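Local coordinates for protein halogenase PltM (Pseudomonas fluorescens, PDB 6BZN) that halogenates phenolic substrates as a flavin-dependent enzyme, with unusual breadth in the substrates and halides it accepts, at residues T207-A212 and N325-Q330; L211-C216 and Q398-S403; D347-R352 and C402-F407. All blocks are in the same frame, centred on the assembly; numbering follows the deposited sequence. Where two conformers were deposited one is given.

Interaction 1 lies nearer the surface, interaction 3 is fully buried, and interaction 2 is intermediate. The first is mainly polar: two antiparallel backbone bonds and an arginine gripping a turn carbonyl. Interaction 2 begins from the same stretch of chain, sharing L211 and A212, but is van der Waals packing against helix 383-406, whose D397 supplies the polar hold. That helix also serves interaction 3, where C402 and S403 recur and one buried tyrosine-aspartate hydrogen bond accompanies apolar packing. The contacts touch in sequence: N325 of interaction 1 reaches T215 in the 211-216 segment, and T215 OG1 bonds D347 OD2 of interaction 3; interactions 1 and 3 do not touch directly.

Interaction 1 (T207-A212 and N325-Q330); sequences TTEGLA and NYRSVQ
The guanidinium of R327 is met by T207 on one face and by E209 at its edge. T207 CG2 sits over that face, offset toward the rim, 3.8 Å from R327 CZ. At the edge, E209 O lies in the guanidinium plane and accepts side-on from two nitrogens: R327 NE at 2.8 Å, nearly in line with the carbonyl bond, and R327 NH2 at 3.1 Å, from above the carbonyl plane. The E209 carboxylate stands 82° to the guanidinium; its OE2 makes a salt bridge to R327 NH2 at 3.0 Å, whose hydrogen bond is weak. R327 can reach this far because its chain is extended from CG to NE.

Backbone bonds set the register. T207 and R327 form an antiparallel hydrogen-bonded pair, T207 N to R327 O at 2.9 Å and R327 N to T207 O at 3.0 Å. The chain then folds into a type II turn, T208 to L211, overlapped at its start by an ST turn in which T207 OG1 accepts from E209 N. L211 CD1 packs on Y326 CA at 3.5 Å, while the Y326 ring leads away to bond Q341 O.

Two donors on one carbonyl should fix the guanidinium's rotation and probably polarise E209 C=O. The turn is thereby tied to the chain beside Y326, a residue that binds FAD in complexes of this protein.

Interaction 2 (L211-C216 and Q398-S403); sequences LATDTC and QLVSCS
A212 and T213 pack by van der Waals contact against S401 and V400, joining the connection that leads into strand 215-223 to one side of helix 383-406. The two backbones come close, T213 CA to S401 CA being 5.0 Å, yet the two segments share no hydrogen bond. Small side chains make this approach possible. A212 CB meets the S401 side chain at both of its atoms, 3.5 Å from S401 CB and 3.5 Å from S401 OG.

T213 divides its branches between two neighbours. Its methyl is anti to the backbone N and crosses the V400 side chain at about a right angle, with T213 CG2 3.8 Å from V400 CG1. The hydroxyl, turned to the side of the backbone N (chi1 -50°), lies 3.5 Å from S401 CB. It also comes 3.4 Å from S401 N, but the angle is too poor for a bond, and T213 OG1 is instead hydrogen-bonded to D397 OD1. The other carboxylate oxygen of D397 takes A212 N, so one helix residue holds A212 by its backbone and T213 by its hydroxyl. S401 OG bonds back to D397 O, one helical turn earlier; its contact with the A212 methyl is van der Waals.

Further along the helix, S403 OG donates to L399 O at 2.7 Å, while S403 N reaches that same carbonyl oxygen from the opposite face of its plane. Other sides of the helix meet helix 410-441, where L399 touches W420 and S403 OG accepts W416 NE1, and helix 465-483, where C402 packs on C475. On the strand side, T215 N bonds N325 OD1 as strand 215-223 begins beside 313-321 and 273-281.

Interaction 3 (D347-R352 and C402-F407); sequences DPLFSR and CSYEAF
Y404 and D347, with L349 beside them against S403 and F407, form the tightly packed, buried part of this contact. Y404 OH donates to D347 OD2 at 2.7 Å, the two side chains coming from opposite directions. The hydroxyl meets this oxygen on its syn side, 27° out of the carboxylate plane, and the tyrosine ring is turned 78° to the carboxylate. D347 is held from several sides: OD2 is also bonded to T215 OG1, and OD1 takes W257 NE1 as well as L349 N at 2.9 Å, using its anti lone pair for the latter in an Asx turn.

L349 sends one branch, CD2, toward S403 and F407. With CG anti to the backbone N (chi1 -176°), L349 CD2 arrives 3.5 Å from S403 CB and 3.8 Å from F407 CZ. S403 OG lies at the edge of the F350 ring, in its plane, 3.3 Å from F350 CE2; its hydrogen bond goes to L399 O.

Packing is looser where L349 CD2 stands 4.5 Å from Y404 CE1. On the 347-352 segment, the more accessible side is that of P348 and R352; P348 O and S351 OG bond a glycerol, probably from the crystallisation liquor. S351 binds FAD in a complex of this protein, so the type II turn P348 to S351 connects the packed residues with the flavin site.

Around the contact, F350 stacks with W420 and F407 meets W413, both from helix 410-441. Y404 touches strand 273-281 through Q279 and N281, so the 402-407 segment lies between helix 410-441 and the mixed sheet.

Interaction 1 (T207-A212 and N325-Q330)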
loop_
_atom_site.group_PDB
_atom_site.type_symbol
_atom_site.label_atom_id
_atom_site.label_comp_id
_atom_site.label_asym_id
_atom_site.label_seq_id
_atom_site.Cartn_x
_atom_site.Cartn_y
_atom_site.Cartn_z
ATOM N N THR A 207 6.524 -17.923 -3.025
ATOM C CA THR A 207 5.659 -19.005 -2.554
ATOM C C THR A 207 4.375 -18.420 -1.970
ATOM O O THR A 207 4.343 -17.247 -1.611
ATOM C CB THR A 207 6.370 -19.870 -1.483
ATOM O OG1 THR A 207 5.539 -20.965 -1.110
ATOM C CG2 THR A 207 6.686 -19.072 -0.246
ATOM N N THR A 208 3.338 -19.251 -1.900
ATOM C CA THR A 208 2.133 -18.960 -1.143
ATOM C C THR A 208 2.067 -19.769 0.154
ATOM O O THR A 208 1.119 -19.603 0.926
ATOM C CB THR A 208 0.870 -19.216 -1.980
ATOM O OG1 THR A 208 0.825 -20.589 -2.377
ATOM C CG2 THR A 208 0.863 -18.326 -3.223
ATOM N N GLU A 209 3.073 -20.614 0.412
ATOM C CA GLU A 209 3.092 -21.444 1.616
ATOM C C GLU A 209 3.101 -20.537 2.828
ATOM O O GLU A 209 3.824 -19.545 2.849
ATOM C CB GLU A 209 4.340 -22.345 1.648
ATOM C CG GLU A 209 4.348 -23.422 2.740
ATOM C CD GLU A 209 4.700 -22.937 4.155
ATOM O OE1 GLU A 209 4.221 -23.584 5.120
ATOM O OE2 GLU A 209 5.443 -21.936 4.336
ATOM N N GLY A 210 2.302 -20.878 3.828
ATOM C CA GLY A 210 2.301 -20.163 5.095
ATOM C C GLY A 210 1.484 -18.875 5.151
ATOM O O GLY A 210 1.436 -18.241 6.207
ATOM N N LEU A 211 0.841 -18.475 4.053
ATOM C CA LEU A 211 0.047 -17.237 4.049
ATOM C C LEU A 211 -1.335 -17.486 4.620
ATOM O O LEU A 211 -2.020 -18.435 4.213
ATOM C CB LEU A 211 -0.084 -16.645 2.638
ATOM C CG LEU A 211 1.207 -16.042 2.101
ATOM C CD1 LEU A 211 1.034 -15.636 0.652
ATOM C CD2 LEU A 211 1.667 -14.851 2.941
ATOM N N ALA A 212 -1.734 -16.631 5.560
ATOM C CA ALA A 212 -3.083 -16.653 6.131
ATOM C C ALA A 212 -4.146 -16.039 5.223
ATOM O O ALA A 212 -5.313 -16.379 5.349
ATOM C CB ALA A 212 -3.106 -15.960 7.492
ATOM N N ASN A 325 -2.157 -12.937 -3.323
ATOM C CA ASN A 325 -1.258 -13.017 -2.179
ATOM C C ASN A 325 -0.034 -13.867 -2.485
ATOM O O ASN A 325 -0.170 -14.955 -3.011
ATOM C CB ASN A 325 -1.955 -13.633 -0.961
ATOM C CG ASN A 325 -3.462 -13.526 -1.033
ATOM O OD1 ASN A 325 -4.127 -14.424 -1.568
ATOM N ND2 ASN A 325 -4.015 -12.420 -0.540
ATOM N N TYR A 326 1.133 -13.382 -2.089
ATOM C CA TYR A 326 2.376 -14.151 -2.215
ATOM C C TYR A 326 3.415 -13.546 -1.307
ATOM O O TYR A 326 3.280 -12.393 -0.890
ATOM C CB TYR A 326 2.854 -14.193 -3.664
ATOM C CG TYR A 326 3.019 -12.843 -4.321
ATOM C CD1 TYR A 326 4.218 -12.145 -4.232
ATOM C CD2 TYR A 326 1.984 -12.269 -5.026
ATOM C CE1 TYR A 326 4.374 -10.895 -4.829
ATOM C CE2 TYR A 326 2.122 -11.015 -5.617
ATOM C CZ TYR A 326 3.320 -10.339 -5.524
ATOM O OH TYR A 326 3.443 -9.103 -6.113
ATOM N N ARG A 327 4.422 -14.341 -0.975
ATOM C CA ARG A 327 5.571 -13.883 -0.217
ATOM C C ARG A 327 6.817 -14.510 -0.830
ATOM O O ARG A 327 6.718 -15.292 -1.779
ATOM C CB ARG A 327 5.434 -14.254 1.260
ATOM C CG ARG A 327 5.431 -15.738 1.553
ATOM C CD ARG A 327 5.421 -16.035 3.050
ATOM N NE ARG A 327 5.635 -17.477 3.211
ATOM C CZ ARG A 327 6.806 -18.083 3.408
ATOM N NH1 ARG A 327 7.954 -17.410 3.532
ATOM N NH2 ARG A 327 6.825 -19.402 3.499
ATOM N N SER A 328 7.977 -14.131 -0.307
ATOM C CA SER A 328 9.254 -14.692 -0.756
ATOM C C SER A 328 10.109 -15.115 0.416
ATOM O O SER A 328 10.053 -14.525 1.494
ATOM C CB SER A 328 10.024 -13.691 -1.606
ATOM O OG SER A 328 9.317 -13.336 -2.782
ATOM N N VAL A 329 10.913 -16.146 0.191
ATOM C CA VAL A 329 11.775 -16.684 1.240
ATOM C C VAL A 329 13.044 -15.833 1.446
ATOM O O VAL A 329 13.631 -15.838 2.532
ATOM C CB VAL A 329 12.125 -18.176 0.991
ATOM C CG1 VAL A 329 10.861 -19.014 0.898
ATOM C CG2 VAL A 329 12.959 -18.373 -0.266
ATOM N N GLN A 330 13.472 -15.139 0.393
ATOM C CA GLN A 330 14.593 -14.191 0.423
ATOM C C GLN A 330 14.286 -13.149 -0.633
ATOM O O GLN A 330 13.456 -13.396 -1.515
ATOM C CB GLN A 330 15.917 -14.852 0.032
ATOM C CG GLN A 330 16.467 -15.865 1.023
ATOM C CD GLN A 330 17.841 -16.396 0.611
ATOM O OE1 GLN A 330 18.211 -16.353 -0.557
ATOM N NE2 GLN A 330 18.595 -16.899 1.576
#

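Interaction 2 (L211-C216 and Q398-S403)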
loop_
_atom_site.group_PDB
_atom_site.type_symbol
_atom_site.label_atom_id
_atom_site.label_comp_id
_atom_site.label_asym_id
_atom_site.label_seq_id
_atom_site.Cartn_x
_atom_site.Cartn_y
_atom_site.Cartn_z
ATOM N N LEU A 211 0.841 -18.475 4.053
ATOM C CA LEU A 211 0.047 -17.237 4.049
ATOM C C LEU A 211 -1.335 -17.486 4.620
ATOM O O LEU A 211 -2.020 -18.435 4.213
ATOM C CB LEU A 211 -0.084 -16.645 2.638
ATOM C CG LEU A 211 1.207 -16.042 2.101
ATOM C CD1 LEU A 211 1.034 -15.636 0.652
ATOM C CD2 LEU A 211 1.667 -14.851 2.941
ATOM N N ALA A 212 -1.734 -16.631 5.560
ATOM C CA ALA A 212 -3.083 -16.653 6.131
ATOM C C ALA A 212 -4.146 -16.039 5.223
ATOM O O ALA A 212 -5.313 -16.379 5.349
ATOM C CB ALA A 212 -3.106 -15.960 7.492
ATOM N N THR A 213 -3.749 -15.121 4.333
ATOM C CA THR A 213 -4.676 -14.442 3.453
ATOM C C THR A 213 -4.705 -15.142 2.088
ATOM O O THR A 213 -3.655 -15.350 1.474
ATOM C CB THR A 213 -4.277 -12.967 3.275
ATOM O OG1 THR A 213 -4.051 -12.373 4.561
ATOM C CG2 THR A 213 -5.358 -12.195 2.577
ATOM N N ASP A 214 -5.911 -15.475 1.633
ATOM C CA ASP A 214 -6.163 -16.105 0.338
ATOM C C ASP A 214 -7.342 -15.367 -0.282
ATOM O O ASP A 214 -8.503 -15.670 0.016
ATOM C CB ASP A 214 -6.455 -17.592 0.562
ATOM C CG ASP A 214 -6.644 -18.388 -0.730
ATOM O OD1 ASP A 214 -6.627 -17.839 -1.854
ATOM O OD2 ASP A 214 -6.814 -19.621 -0.590
ATOM N N THR A 215 -7.036 -14.375 -1.122
ATOM C CA THR A 215 -8.033 -13.489 -1.663
ATOM C C THR A 215 -7.846 -13.252 -3.138
ATOM O O THR A 215 -6.740 -13.401 -3.665
ATOM C CB THR A 215 -8.046 -12.100 -0.970
ATOM O OG1 THR A 215 -6.766 -11.474 -1.073
ATOM C CG2 THR A 215 -8.453 -12.211 0.501
ATOM N N CYS A 216 -8.952 -12.878 -3.777
ATOM C CA CYS A 216 -8.996 -12.499 -5.183
ATOM C C CYS A 216 -9.443 -11.043 -5.260
ATOM O O CYS A 216 -9.905 -10.471 -4.259
ATOM C CB CYS A 216 -9.954 -13.400 -5.976
ATOM S SG CYS A 216 -11.676 -13.336 -5.447
ATOM N N GLN A 398 -0.894 -10.883 8.719
ATOM C CA GLN A 398 -1.669 -10.994 9.965
ATOM C C GLN A 398 -2.726 -9.898 10.040
ATOM O O GLN A 398 -3.906 -10.185 10.292
ATOM C CB GLN A 398 -0.773 -10.972 11.208
ATOM C CG GLN A 398 -0.047 -12.286 11.495
ATOM C CD GLN A 398 -0.986 -13.435 11.856
ATOM O OE1 GLN A 398 -1.786 -13.338 12.794
ATOM N NE2 GLN A 398 -0.903 -14.532 11.104
ATOM N N LEU A 399 -2.327 -8.658 9.759
ATOM C CA LEU A 399 -3.285 -7.554 9.783
ATOM C C LEU A 399 -4.507 -7.834 8.915
ATOM O O LEU A 399 -5.649 -7.683 9.371
ATOM C CB LEU A 399 -2.621 -6.250 9.348
ATOM C CG LEU A 399 -3.533 -5.043 9.105
ATOM C CD1 LEU A 399 -4.177 -4.579 10.407
ATOM C CD2 LEU A 399 -2.776 -3.916 8.435
ATOM N N VAL A 400 -4.264 -8.272 7.687
ATOM C CA VAL A 400 -5.318 -8.400 6.706
ATOM C C VAL A 400 -6.152 -9.650 6.976
ATOM O O VAL A 400 -7.371 -9.572 6.959
ATOM C CB VAL A 400 -4.773 -8.378 5.257
ATOM C CG1 VAL A 400 -5.840 -8.813 4.263
ATOM C CG2 VAL A 400 -4.276 -6.983 4.913
ATOM N N SER A 401 -5.513 -10.786 7.228
ATOM C CA SER A 401 -6.257 -12.011 7.515
ATOM C C SER A 401 -7.175 -11.822 8.727
ATOM O O SER A 401 -8.351 -12.187 8.689
ATOM C CB SER A 401 -5.330 -13.215 7.713
ATOM O OG SER A 401 -4.448 -13.038 8.812
ATOM N N CYS A 402 -6.655 -11.223 9.793
ATOM C CA CYS A 402 -7.489 -10.959 10.980
ATOM C C CYS A 402 -8.622 -9.961 10.676
ATOM O O CYS A 402 -9.717 -10.095 11.220
ATOM C CB CYS A 402 -6.627 -10.498 12.153
ATOM S SG CYS A 402 -5.509 -11.802 12.741
ATOM N N SER A 403 -8.372 -8.988 9.798
ATOM C CA SER A 403 -9.401 -8.051 9.383
ATOM C C SER A 403 -10.542 -8.735 8.631
ATOM O O SER A 403 -11.706 -8.460 8.891
ATOM C CB SER A 403 -8.810 -6.944 8.512
ATOM O OG SER A 403 -7.889 -6.166 9.243
#

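Interaction 3 (D347-R352 and C402-F407)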
loop_
_atom_site.group_PDB
_atom_site.type_symbol
_atom_site.label_atom_id
_atom_site.label_comp_id
_atom_site.label_asym_id
_atom_site.label_seq_id
_atom_site.Cartn_x
_atom_site.Cartn_y
_atom_site.Cartn_z
ATOM N N ASP A 347 -2.888 -7.696 0.207
ATOM C CA ASP A 347 -4.237 -7.265 -0.153
ATOM C C ASP A 347 -4.263 -5.749 -0.292
ATOM O O ASP A 347 -3.448 -5.072 0.310
ATOM C CB ASP A 347 -5.223 -7.721 0.944
ATOM C CG ASP A 347 -6.685 -7.755 0.487
ATOM O OD1 ASP A 347 -7.337 -6.692 0.576
ATOM O OD2 ASP A 347 -7.200 -8.849 0.091
ATOM N N PRO A 348 -5.195 -5.212 -1.091
ATOM C CA PRO A 348 -5.362 -3.758 -1.087
ATOM C C PRO A 348 -5.810 -3.169 0.256
ATOM O O PRO A 348 -5.628 -1.961 0.483
ATOM C CB PRO A 348 -6.434 -3.515 -2.147
ATOM C CG PRO A 348 -7.082 -4.853 -2.377
ATOM C CD PRO A 348 -5.990 -5.849 -2.156
ATOM N N LEU A 349 -6.379 -4.000 1.129
ATOM C CA LEU A 349 -6.958 -3.537 2.386
ATOM C C LEU A 349 -5.930 -2.862 3.274
ATOM O O LEU A 349 -4.937 -3.470 3.663
ATOM C CB LEU A 349 -7.599 -4.692 3.157
ATOM C CG LEU A 349 -8.322 -4.275 4.442
ATOM C CD1 LEU A 349 -9.569 -3.478 4.112
ATOM C CD2 LEU A 349 -8.659 -5.474 5.312
ATOM N N PHE A 350 -6.196 -1.604 3.600
ATOM C CA PHE A 350 -5.303 -0.725 4.380
ATOM C C PHE A 350 -4.127 -0.163 3.606
ATOM O O PHE A 350 -3.322 0.570 4.184
ATOM C CB PHE A 350 -4.803 -1.360 5.691
ATOM C CG PHE A 350 -5.890 -1.693 6.659
ATOM C CD1 PHE A 350 -6.708 -0.690 7.155
ATOM C CD2 PHE A 350 -6.084 -2.982 7.094
ATOM C CE1 PHE A 350 -7.716 -0.961 8.060
ATOM C CE2 PHE A 350 -7.090 -3.268 8.001
ATOM C CZ PHE A 350 -7.905 -2.258 8.486
ATOM N N SER A 351 -4.011 -0.494 2.316
ATOM C CA SER A 351 -3.047 0.125 1.433
ATOM C C SER A 351 -1.605 0.081 1.990
ATOM O O SER A 351 -0.859 1.051 1.938
ATOM C CB SER A 351 -3.532 1.544 1.074
ATOM O OG SER A 351 -2.971 1.941 -0.153
ATOM N N ARG A 352 -1.217 -1.082 2.511
ATOM C CA ARG A 352 0.114 -1.258 3.081
ATOM C C ARG A 352 1.217 -1.410 2.015
ATOM O O ARG A 352 2.378 -1.125 2.297
ATOM C CB ARG A 352 0.153 -2.462 4.039
ATOM C CG ARG A 352 -0.857 -2.402 5.185
ATOM C CD ARG A 352 -0.801 -1.112 6.000
ATOM N NE ARG A 352 0.501 -0.927 6.640
ATOM C CZ ARG A 352 0.809 0.047 7.495
ATOM N NH1 ARG A 352 -0.093 0.975 7.845
ATOM N NH2 ARG A 352 2.041 0.090 8.003
ATOM N N CYS A 402 -6.655 -11.223 9.793
ATOM C CA CYS A 402 -7.489 -10.959 10.980
ATOM C C CYS A 402 -8.622 -9.961 10.676
ATOM O O CYS A 402 -9.717 -10.095 11.220
ATOM C CB CYS A 402 -6.627 -10.498 12.153
ATOM S SG CYS A 402 -5.509 -11.802 12.741
ATOM N N SER A 403 -8.372 -8.988 9.798
ATOM C CA SER A 403 -9.401 -8.051 9.383
ATOM C C SER A 403 -10.542 -8.735 8.631
ATOM O O SER A 403 -11.706 -8.460 8.891
ATOM C CB SER A 403 -8.810 -6.944 8.512
ATOM O OG SER A 403 -7.889 -6.166 9.243
ATOM N N TYR A 404 -10.204 -9.610 7.688
ATOM C CA TYR A 404 -11.232 -10.338 6.943
ATOM C C TYR A 404 -12.134 -11.172 7.890
ATOM O O TYR A 404 -13.312 -11.331 7.627
ATOM C CB TYR A 404 -10.616 -11.234 5.871
ATOM C CG TYR A 404 -10.413 -10.596 4.503
ATOM C CD1 TYR A 404 -9.293 -9.827 4.222
ATOM C CD2 TYR A 404 -11.334 -10.796 3.471
ATOM C CE1 TYR A 404 -9.094 -9.281 2.958
ATOM C CE2 TYR A 404 -11.135 -10.249 2.212
ATOM C CZ TYR A 404 -10.008 -9.494 1.953
ATOM O OH TYR A 404 -9.805 -8.960 0.681
ATOM N N GLU A 405 -11.578 -11.700 8.978
ATOM C CA GLU A 405 -12.396 -12.405 9.974
ATOM C C GLU A 405 -13.289 -11.413 10.728
ATOM O O GLU A 405 -14.458 -11.699 10.988
ATOM C CB GLU A 405 -11.517 -13.176 10.949
ATOM C CG GLU A 405 -12.278 -13.990 11.991
ATOM C CD GLU A 405 -13.105 -15.130 11.413
ATOM O OE1 GLU A 405 -12.832 -15.606 10.286
ATOM O OE2 GLU A 405 -14.039 -15.564 12.120
ATOM N N ALA A 406 -12.740 -10.249 11.063
ATOM C CA ALA A 406 -13.510 -9.195 11.714
ATOM C C ALA A 406 -14.644 -8.626 10.849
ATOM O O ALA A 406 -15.552 -7.992 11.395
ATOM C CB ALA A 406 -12.599 -8.072 12.172
ATOM N N PHE A 407 -14.598 -8.823 9.528
ATOM C CA PHE A 407 -15.709 -8.437 8.658
ATOM C C PHE A 407 -17.041 -9.130 8.991
ATOM O O PHE A 407 -18.080 -8.699 8.494
ATOM C CB PHE A 407 -15.439 -8.766 7.176
ATOM C CG PHE A 407 -14.330 -7.981 6.497
ATOM C CD1 PHE A 407 -13.727 -6.843 7.050
ATOM C CD2 PHE A 407 -13.934 -8.380 5.219
ATOM C CE1 PHE A 407 -12.717 -6.163 6.353
ATOM C CE2 PHE A 407 -12.947 -7.701 4.523
ATOM C CZ PHE A 407 -12.326 -6.598 5.089
#